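Local coordinates for 2OG-Fe dioxygenase family protein (Methylibium petroleiphilum, PDB 3PL0) that is probably a dioxygenase with a double-stranded beta-helix (cupin) fold, at residues A[169-183]-A[235-247]. Sequence-based numbering, arbitrary orientation.
Sequences GVDFVAVVFIGRQGV and PAHRDTLVLTYRS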
loop_
_atom_site.group_PDB
_atom_site.type_symbol
_atom_site.label_atom_id
_atom_site.label_comp_id
_atom_site.label_asym_id
_atom_site.label_seq_id
_atom_site.Cartn_x
_atom_site.Cartn_y
_atom_site.Cartn_z
ATOM N N GLY A 169 -5.061 -10.178 3.497
ATOM C CA GLY A 169 -5.698 -11.343 2.907
ATOM C C GLY A 169 -5.193 -11.693 1.524
ATOM O O GLY A 169 -5.917 -12.333 0.759
ATOM N N VAL A 170 -3.948 -11.294 1.233
ATOM C CA VAL A 170 -3.348 -11.465 -0.077
ATOM C C VAL A 170 -2.015 -12.190 0.109
ATOM O O VAL A 170 -1.726 -12.687 1.181
ATOM C CB VAL A 170 -3.179 -10.082 -0.780
ATOM C CG1 VAL A 170 -4.549 -9.411 -1.041
ATOM C CG2 VAL A 170 -2.274 -9.120 0.043
ATOM N N ASP A 171 -1.171 -12.210 -0.903
ATOM C CA ASP A 171 0.168 -12.775 -0.759
ATOM C C ASP A 171 1.217 -11.741 -0.309
ATOM O O ASP A 171 1.984 -11.994 0.625
ATOM C CB ASP A 171 0.618 -13.407 -2.055
ATOM C CG ASP A 171 -0.046 -14.760 -2.281
ATOM O OD1 ASP A 171 0.535 -15.765 -1.817
ATOM O OD2 ASP A 171 -1.159 -14.782 -2.834
ATOM N N PHE A 172 1.278 -10.621 -1.010
ATOM C CA PHE A 172 2.239 -9.533 -0.734
ATOM C C PHE A 172 1.566 -8.187 -0.847
ATOM O O PHE A 172 0.596 -8.022 -1.622
ATOM C CB PHE A 172 3.434 -9.575 -1.687
ATOM C CG PHE A 172 4.227 -10.822 -1.579
ATOM C CD1 PHE A 172 5.192 -10.956 -0.612
ATOM C CD2 PHE A 172 3.976 -11.900 -2.428
ATOM C CE1 PHE A 172 5.909 -12.116 -0.492
ATOM C CE2 PHE A 172 4.683 -13.060 -2.307
ATOM C CZ PHE A 172 5.650 -13.180 -1.350
ATOM N N VAL A 173 2.037 -7.255 0.000
ATOM C CA VAL A 173 1.599 -5.879 -0.020
ATOM C C VAL A 173 2.773 -4.920 -0.133
ATOM O O VAL A 173 3.864 -5.163 0.449
ATOM C CB VAL A 173 0.770 -5.557 1.213
ATOM C CG1 VAL A 173 0.335 -4.079 1.172
ATOM C CG2 VAL A 173 -0.462 -6.502 1.284
ATOM N N ALA A 174 2.576 -3.852 -0.911
ATOM C CA ALA A 174 3.491 -2.715 -0.896
ATOM C C ALA A 174 2.727 -1.510 -0.458
ATOM O O ALA A 174 1.701 -1.170 -1.049
ATOM C CB ALA A 174 4.082 -2.439 -2.268
ATOM N N VAL A 175 3.223 -0.855 0.582
ATOM C CA VAL A 175 2.723 0.461 0.990
ATOM C C VAL A 175 3.735 1.518 0.535
ATOM O O VAL A 175 4.871 1.564 1.031
ATOM C CB VAL A 175 2.568 0.562 2.501
ATOM C CG1 VAL A 175 2.024 1.973 2.887
ATOM C CG2 VAL A 175 1.634 -0.547 3.036
ATOM N N VAL A 176 3.322 2.383 -0.381
ATOM C CA VAL A 176 4.220 3.402 -0.939
ATOM C C VAL A 176 3.853 4.697 -0.215
ATOM O O VAL A 176 2.679 5.073 -0.179
ATOM C CB VAL A 176 4.017 3.606 -2.440
ATOM C CG1 VAL A 176 4.988 4.678 -2.950
ATOM C CG2 VAL A 176 4.172 2.290 -3.174
ATOM N N PHE A 177 4.834 5.341 0.416
ATOM C CA PHE A 177 4.594 6.642 1.056
ATOM C C PHE A 177 4.667 7.707 0.002
ATOM O O PHE A 177 5.669 7.812 -0.710
ATOM C CB PHE A 177 5.602 6.935 2.144
ATOM C CG PHE A 177 5.406 8.259 2.781
ATOM C CD1 PHE A 177 4.347 8.459 3.655
ATOM C CD2 PHE A 177 6.284 9.298 2.536
ATOM C CE1 PHE A 177 4.127 9.691 4.238
ATOM C CE2 PHE A 177 6.082 10.544 3.115
ATOM C CZ PHE A 177 4.993 10.744 3.964
ATOM N N ILE A 178 3.588 8.476 -0.142
ATOM C CA ILE A 178 3.481 9.438 -1.234
ATOM C C ILE A 178 3.808 10.850 -0.719
ATOM O O ILE A 178 4.539 11.575 -1.363
ATOM C CB ILE A 178 2.116 9.383 -1.829
ATOM C CG1 ILE A 178 1.881 7.975 -2.435
ATOM C CG2 ILE A 178 1.853 10.525 -2.822
ATOM C CD1 ILE A 178 2.701 7.684 -3.711
ATOM N N GLY A 179 3.264 11.208 0.426
ATOM C CA GLY A 179 3.642 12.454 1.082
ATOM C C GLY A 179 2.832 12.721 2.316
ATOM O O GLY A 179 1.897 11.978 2.633
ATOM N N ARG A 180 3.168 13.802 3.018
ATOM C CA ARG A 180 2.383 14.257 4.137
ATOM C C ARG A 180 2.672 15.736 4.424
ATOM O O ARG A 180 3.719 16.248 4.043
ATOM C CB ARG A 180 2.692 13.422 5.378
ATOM C CG ARG A 180 4.040 13.740 5.970
ATOM C CD ARG A 180 4.276 12.950 7.218
ATOM N NE ARG A 180 5.595 13.273 7.750
ATOM C CZ ARG A 180 5.978 13.042 8.998
ATOM N NH1 ARG A 180 5.132 12.513 9.872
ATOM N NH2 ARG A 180 7.202 13.387 9.376
ATOM N N GLN A 181 1.715 16.407 5.068
ATOM C CA GLN A 181 1.865 17.782 5.480
ATOM C C GLN A 181 1.075 18.013 6.707
ATOM O O GLN A 181 -0.039 17.513 6.834
ATOM C CB GLN A 181 1.180 18.706 4.490
ATOM C CG GLN A 181 1.847 18.992 3.275
ATOM C CD GLN A 181 0.980 19.896 2.465
ATOM O OE1 GLN A 181 0.734 21.057 2.839
ATOM N NE2 GLN A 181 0.465 19.371 1.377
ATOM N N GLY A 182 1.593 18.883 7.560
ATOM C CA GLY A 182 0.829 19.444 8.638
ATOM C C GLY A 182 0.447 18.449 9.705
ATOM O O GLY A 182 -0.468 18.721 10.479
ATOM N N VAL A 183 1.118 17.302 9.744
ATOM C CA VAL A 183 0.742 16.235 10.680
ATOM C C VAL A 183 1.935 15.599 11.381
ATOM O O VAL A 183 3.048 15.576 10.849
ATOM C CB VAL A 183 -0.099 15.107 9.991
ATOM C CG1 VAL A 183 -1.371 15.699 9.358
ATOM C CG2 VAL A 183 0.735 14.357 8.923
ATOM N N PRO A 235 -3.196 22.906 5.523
ATOM C CA PRO A 235 -3.448 21.513 5.120
ATOM C C PRO A 235 -2.737 20.529 6.027
ATOM O O PRO A 235 -1.584 20.741 6.406
ATOM C CB PRO A 235 -2.880 21.434 3.699
ATOM C CG PRO A 235 -2.872 22.844 3.224
ATOM C CD PRO A 235 -2.466 23.617 4.464
ATOM N N ALA A 236 -3.456 19.475 6.381
ATOM C CA ALA A 236 -2.990 18.485 7.304
ATOM C C ALA A 236 -3.483 17.114 6.842
ATOM O O ALA A 236 -4.591 16.717 7.146
ATOM C CB ALA A 236 -3.479 18.823 8.720
ATOM N N HIS A 237 -2.652 16.394 6.102
ATOM C CA HIS A 237 -3.040 15.080 5.590
ATOM C C HIS A 237 -1.832 14.174 5.327
ATOM O O HIS A 237 -0.674 14.612 5.364
ATOM C CB HIS A 237 -3.798 15.272 4.275
ATOM C CG HIS A 237 -3.015 16.023 3.248
ATOM N ND1 HIS A 237 -3.293 17.330 2.907
ATOM C CD2 HIS A 237 -1.931 15.664 2.515
ATOM C CE1 HIS A 237 -2.421 17.743 2.003
ATOM N NE2 HIS A 237 -1.576 16.755 1.757
ATOM N N ARG A 238 -2.123 12.906 5.073
ATOM C CA ARG A 238 -1.087 11.934 4.700
ATOM C C ARG A 238 -1.596 11.142 3.495
ATOM O O ARG A 238 -2.743 10.647 3.490
ATOM C CB ARG A 238 -0.783 11.017 5.875
ATOM C CG ARG A 238 0.191 9.879 5.587
ATOM C CD ARG A 238 0.569 9.252 6.900
ATOM N NE ARG A 238 1.546 8.172 6.786
ATOM C CZ ARG A 238 1.255 6.887 6.647
ATOM N NH1 ARG A 238 0.017 6.472 6.589
ATOM N NH2 ARG A 238 2.216 5.998 6.635
ATOM N N ASP A 239 -0.704 10.966 2.537
ATOM C CA ASP A 239 -0.931 10.294 1.283
ATOM C C ASP A 239 -0.089 9.057 1.182
ATOM O O ASP A 239 1.113 9.115 1.413
ATOM C CB ASP A 239 -0.505 11.214 0.123
ATOM C CG ASP A 239 -1.360 12.495 0.047
ATOM O OD1 ASP A 239 -2.507 12.444 0.492
ATOM O OD2 ASP A 239 -0.889 13.517 -0.474
ATOM N N THR A 240 -0.740 7.958 0.796
ATOM C CA THR A 240 -0.120 6.659 0.590
ATOM C C THR A 240 -0.753 5.993 -0.649
ATOM O O THR A 240 -1.835 6.422 -1.187
ATOM C CB THR A 240 -0.349 5.739 1.790
ATOM O OG1 THR A 240 -1.736 5.741 2.158
ATOM C CG2 THR A 240 0.483 6.137 2.980
ATOM N N LEU A 241 -0.078 4.950 -1.109
ATOM C CA LEU A 241 -0.579 4.050 -2.137
ATOM C C LEU A 241 -0.415 2.640 -1.653
ATOM O O LEU A 241 0.720 2.231 -1.428
ATOM C CB LEU A 241 0.238 4.201 -3.401
ATOM C CG LEU A 241 -0.120 3.246 -4.543
ATOM C CD1 LEU A 241 -1.577 3.424 -5.039
ATOM C CD2 LEU A 241 0.877 3.477 -5.669
ATOM N N VAL A 242 -1.508 1.887 -1.529
ATOM C CA VAL A 242 -1.429 0.477 -1.151
ATOM C C VAL A 242 -1.634 -0.404 -2.383
ATOM O O VAL A 242 -2.631 -0.253 -3.111
ATOM C CB VAL A 242 -2.452 0.123 -0.064
ATOM C CG1 VAL A 242 -2.430 -1.416 0.253
ATOM C CG2 VAL A 242 -2.191 0.997 1.211
ATOM N N LEU A 243 -0.686 -1.294 -2.639
ATOM C CA LEU A 243 -0.771 -2.240 -3.759
ATOM C C LEU A 243 -0.816 -3.635 -3.167
ATOM O O LEU A 243 0.018 -3.982 -2.298
ATOM C CB LEU A 243 0.431 -2.101 -4.708
ATOM C CG LEU A 243 0.713 -0.749 -5.399
ATOM C CD1 LEU A 243 2.091 -0.712 -6.131
ATOM C CD2 LEU A 243 -0.412 -0.379 -6.343
ATOM N N THR A 244 -1.786 -4.445 -3.573
ATOM C CA THR A 244 -1.836 -5.783 -3.090
ATOM C C THR A 244 -1.630 -6.746 -4.251
ATOM O O THR A 244 -2.130 -6.527 -5.366
ATOM C CB THR A 244 -3.152 -6.093 -2.368
ATOM O OG1 THR A 244 -4.232 -6.002 -3.287
ATOM C CG2 THR A 244 -3.370 -5.144 -1.216
ATOM N N TYR A 245 -0.903 -7.817 -3.974
ATOM C CA TYR A 245 -0.649 -8.852 -4.949
ATOM C C TYR A 245 -1.176 -10.179 -4.417
ATOM O O TYR A 245 -0.845 -10.600 -3.282
ATOM C CB TYR A 245 0.862 -8.963 -5.214
ATOM C CG TYR A 245 1.455 -7.765 -5.919
ATOM C CD1 TYR A 245 1.555 -6.533 -5.264
ATOM C CD2 TYR A 245 1.913 -7.860 -7.229
ATOM C CE1 TYR A 245 2.077 -5.428 -5.902
ATOM C CE2 TYR A 245 2.453 -6.773 -7.881
ATOM C CZ TYR A 245 2.516 -5.543 -7.219
ATOM O OH TYR A 245 3.053 -4.469 -7.877
ATOM N N ARG A 246 -1.954 -10.867 -5.252
ATOM C CA ARG A 246 -2.563 -12.127 -4.848
ATOM C C ARG A 246 -2.500 -13.161 -5.975
ATOM O O ARG A 246 -2.777 -12.831 -7.136
ATOM C CB ARG A 246 -4.003 -11.871 -4.430
ATOM C CG ARG A 246 -4.699 -13.095 -3.754
ATOM C CD ARG A 246 -5.992 -12.680 -3.068
ATOM N NE ARG A 246 -6.506 -13.769 -2.246
ATOM C CZ ARG A 246 -7.226 -14.784 -2.719
ATOM N NH1 ARG A 246 -7.527 -14.855 -4.005
ATOM N NH2 ARG A 246 -7.634 -15.742 -1.912
ATOM N N SER A 247 -2.113 -14.390 -5.614
ATOM C CA SER A 247 -2.128 -15.551 -6.499
ATOM C C SER A 247 -3.530 -16.104 -6.625
ATOM O O SER A 247 -4.285 -16.020 -5.679
ATOM C CB SER A 247 -1.269 -16.654 -5.885
ATOM O OG SER A 247 -1.186 -17.757 -6.768
HETATM O O HOH W 1 0.386 22.320 5.891
#
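Asp171 and Ser247 close one end of an antiparallel ladder between strands 172-181 and 237-246. Ser247 N points straight at Asp171 OD2 (3.0 Å) and meets it from above the carboxylate plane. The Asp171 carboxylate lies anti to the carbonyl carbon (chi1 -77°), which brings OD2 over to the other strand. With an alanine here, Ser247 N would probably lose this acceptor and the end of the pair would be less firmly tied. One classic beta bulge lies at this end of the ladder, where Tyr245 O accepts from Asp171 N and Phe172 N. A second, within it, shifts the register by one. There Asp239 O takes Ile178 N at 3.0 Å and Gly179 N at 3.2 Å, both from the same face of its carbonyl plane.

Ahead of the strand, Val170 crosses Thr244 at about a right angle, with CG1 3.8 Å from Thr244 CB. Within the strands, side chains alternate between the two faces of the sheet, except at the inner bulge. On one face Val173 CG1 meets Val242 CG1 at 3.9 Å. Farther along, Arg238 NE comes to the edge of the Phe177 ring, 3.9 Å from CE1, with ring and guanidinium planes 39° apart. On the other face Val176 CB lies 3.9 Å from Leu241 CB, and the Gln181 amide runs alongside the His237 ring, their planes 78° apart. At the bulge Ile178 crosses Asp239 at about a right angle, CB packing against Asp239 CB at 3.7 Å.

Asp239 also forms a salt bridge with Arg150. Strand 209-213 flanks 172-181, and strand 141-152 flanks 237-246, so the pair is central in the curled sheet of the cupin fold. Helix 118-134 packs on the face bearing Phe172, Ala174, Leu241 and Tyr245.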